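Side-chain contact in antibiotic resistance protein (Deinococcus radiodurans, PDB 2VLI), which probably phosphorylates tunicamycin as a P-loop-fold phosphotransferase, thereby giving resistance to the antibiotic: residues D54-P59 / T89-R94. Residues are numbered along the deposited sequence; the frame is centred on the assembly and turned at random.
Sequences DPQEHP and TARHRR
Arg91 reaches out from the first turn of helix 89-101 and lays its guanidinium against the 3-10 turn 55-57, in the loop between helices 38-46 and 61-75 of this P-loop kinase-like fold. The close side of the contact belongs to Gln56. Its CB sits at the edge of the guanidinium, in plane, 3.6 Å from Arg91 NH1, while its backbone O accepts a weak hydrogen bond from the same NH1 at 3.5 Å. Ile86 borders both side chains here, and Trp61 packs on Gln56. The amide of Gln56 is turned 61° from the guanidinium, so the two groups do not stack.

Glu57, on the exposed side, does stack. A bend at chi2 (-87°) folds its carboxylate over one guanidinium face. The two planes are 25° apart. OE2 lies over the centre of the group, 3.8 Å from Arg91 CZ. The salt bridge is long, with OE1 3.9 Å from Arg91 NE and far from the guanidinium plane, where none of the N-H bonds is directed; charge would hold this pair, a loose arrangement compared with the Gln56 side.

Asp54 would add a second negative charge at longer range, its OD2 4.2 Å from Arg91 NH1 and displaced from the plane of the guanidinium. Its other oxygen is used within the turn: OD1 accepts from Gln56 N at 3.1 Å, closing an Asx turn, with the N-H arriving from above the carboxylate plane.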
loop_
_atom_site.group_PDB
_atom_site.type_symbol
_atom_site.label_atom_id
_atom_site.label_comp_id
_atom_site.label_asym_id
_atom_site.label_seq_id
_atom_site.Cartn_x
_atom_site.Cartn_y
_atom_site.Cartn_z
ATOM N N ASP A 54 -11.446 -12.907 0.956
ATOM C CA ASP A 54 -12.007 -11.743 1.596
ATOM C C ASP A 54 -13.217 -11.270 0.777
ATOM O O ASP A 54 -13.074 -10.945 -0.383
ATOM C CB ASP A 54 -10.921 -10.670 1.621
ATOM C CG ASP A 54 -11.273 -9.440 2.438
ATOM O OD1 ASP A 54 -12.400 -9.291 2.986
ATOM O OD2 ASP A 54 -10.350 -8.599 2.532
ATOM N N PRO A 55 -14.400 -11.235 1.391
ATOM C CA PRO A 55 -15.594 -10.672 0.744
ATOM C C PRO A 55 -15.366 -9.267 0.216
ATOM O O PRO A 55 -15.855 -8.951 -0.848
ATOM C CB PRO A 55 -16.627 -10.665 1.872
ATOM C CG PRO A 55 -16.256 -11.782 2.707
ATOM C CD PRO A 55 -14.734 -11.759 2.728
ATOM N N GLN A 56 -14.568 -8.455 0.924
ATOM C CA GLN A 56 -14.298 -7.091 0.482
ATOM C C GLN A 56 -13.342 -7.013 -0.678
ATOM O O GLN A 56 -13.051 -5.924 -1.154
ATOM C CB GLN A 56 -13.783 -6.222 1.623
ATOM C CG GLN A 56 -14.660 -6.267 2.833
ATOM C CD GLN A 56 -14.384 -5.121 3.785
ATOM O OE1 GLN A 56 -13.237 -4.636 3.888
ATOM N NE2 GLN A 56 -15.442 -4.659 4.474
ATOM N N GLU A 57 -12.909 -8.159 -1.179
ATOM C CA GLU A 57 -12.187 -8.241 -2.457
ATOM C C GLU A 57 -13.071 -8.662 -3.623
ATOM O O GLU A 57 -12.588 -8.786 -4.749
ATOM C CB GLU A 57 -11.034 -9.240 -2.345
ATOM C CG GLU A 57 -10.158 -9.035 -1.113
ATOM C CD GLU A 57 -9.034 -8.037 -1.296
ATOM O OE1 GLU A 57 -8.916 -7.457 -2.410
ATOM O OE2 GLU A 57 -8.268 -7.828 -0.304
ATOM N N HIS A 58 -14.363 -8.882 -3.365
ATOM C CA HIS A 58 -15.301 -9.225 -4.433
ATOM C C HIS A 58 -15.349 -8.037 -5.378
ATOM O O HIS A 58 -15.505 -6.909 -4.935
ATOM C CB HIS A 58 -16.675 -9.506 -3.846
ATOM C CG HIS A 58 -17.667 -10.044 -4.838
ATOM N ND1 HIS A 58 -18.108 -9.322 -5.929
ATOM C CD2 HIS A 58 -18.281 -11.249 -4.911
ATOM C CE1 HIS A 58 -18.973 -10.051 -6.613
ATOM N NE2 HIS A 58 -19.107 -11.219 -6.007
ATOM N N PRO A 59 -15.198 -8.260 -6.679
ATOM C CA PRO A 59 -15.260 -7.178 -7.640
ATOM C C PRO A 59 -16.479 -6.254 -7.620
ATOM O O PRO A 59 -16.396 -5.139 -8.063
ATOM C CB PRO A 59 -15.204 -7.924 -8.970
ATOM C CG PRO A 59 -14.423 -9.143 -8.675
ATOM C CD PRO A 59 -14.879 -9.547 -7.332
ATOM N N THR A 89 -3.896 0.581 -1.154
ATOM C CA THR A 89 -3.923 1.900 -1.696
ATOM C C THR A 89 -4.832 1.933 -2.933
ATOM O O THR A 89 -5.579 2.862 -3.153
ATOM C CB THR A 89 -2.497 2.342 -2.073
ATOM O OG1 THR A 89 -1.759 2.582 -0.869
ATOM C CG2 THR A 89 -2.549 3.560 -2.968
ATOM N N ALA A 90 -4.772 0.893 -3.746
ATOM C CA ALA A 90 -5.597 0.826 -4.942
ATOM C C ALA A 90 -7.119 0.724 -4.586
ATOM O O ALA A 90 -7.930 1.439 -5.166
ATOM C CB ALA A 90 -5.153 -0.357 -5.849
ATOM N N ARG A 91 -7.484 -0.127 -3.642
ATOM C CA ARG A 91 -8.898 -0.205 -3.187
ATOM C C ARG A 91 -9.324 1.129 -2.540
ATOM O O ARG A 91 -10.412 1.599 -2.787
ATOM C CB ARG A 91 -9.177 -1.361 -2.214
ATOM C CG ARG A 91 -9.530 -2.737 -2.886
ATOM C CD ARG A 91 -10.061 -3.813 -1.891
ATOM N NE ARG A 91 -9.122 -3.929 -0.787
ATOM C CZ ARG A 91 -9.361 -4.318 0.482
ATOM N NH1 ARG A 91 -10.552 -4.715 0.921
ATOM N NH2 ARG A 91 -8.344 -4.283 1.341
ATOM N N HIS A 92 -8.441 1.749 -1.748
ATOM C CA HIS A 92 -8.735 3.066 -1.164
ATOM C C HIS A 92 -9.049 4.100 -2.251
ATOM O O HIS A 92 -10.004 4.861 -2.141
ATOM C CB HIS A 92 -7.566 3.545 -0.273
ATOM C CG HIS A 92 -7.794 4.883 0.358
ATOM N ND1 HIS A 92 -8.670 5.072 1.418
ATOM C CD2 HIS A 92 -7.288 6.105 0.058
ATOM C CE1 HIS A 92 -8.684 6.361 1.737
ATOM N NE2 HIS A 92 -7.851 7.008 0.935
ATOM N N ARG A 93 -8.243 4.134 -3.311
ATOM C CA ARG A 93 -8.466 5.128 -4.336
ATOM C C ARG A 93 -9.786 4.890 -5.035
ATOM O O ARG A 93 -10.488 5.810 -5.359
ATOM C CB ARG A 93 -7.310 5.175 -5.358
ATOM C CG ARG A 93 -7.559 6.178 -6.503
ATOM C CD ARG A 93 -8.171 7.560 -6.100
ATOM N NE ARG A 93 -7.249 8.503 -5.448
ATOM C CZ ARG A 93 -6.592 9.484 -6.066
ATOM N NH1 ARG A 93 -6.721 9.656 -7.382
ATOM N NH2 ARG A 93 -5.799 10.299 -5.360
ATOM N N ARG A 94 -10.076 3.622 -5.282
ATOM C CA ARG A 94 -11.282 3.170 -5.988
ATOM C C ARG A 94 -12.521 3.645 -5.235
ATOM O O ARG A 94 -13.445 4.213 -5.826
ATOM C CB ARG A 94 -11.273 1.643 -6.131
ATOM C CG ARG A 94 -10.445 1.121 -7.352
ATOM C CD ARG A 94 -10.933 -0.283 -7.863
ATOM N NE ARG A 94 -10.448 -1.391 -7.022
ATOM C CZ ARG A 94 -9.205 -1.880 -7.037
ATOM N NH1 ARG A 94 -8.281 -1.380 -7.857
ATOM N NH2 ARG A 94 -8.872 -2.874 -6.200
#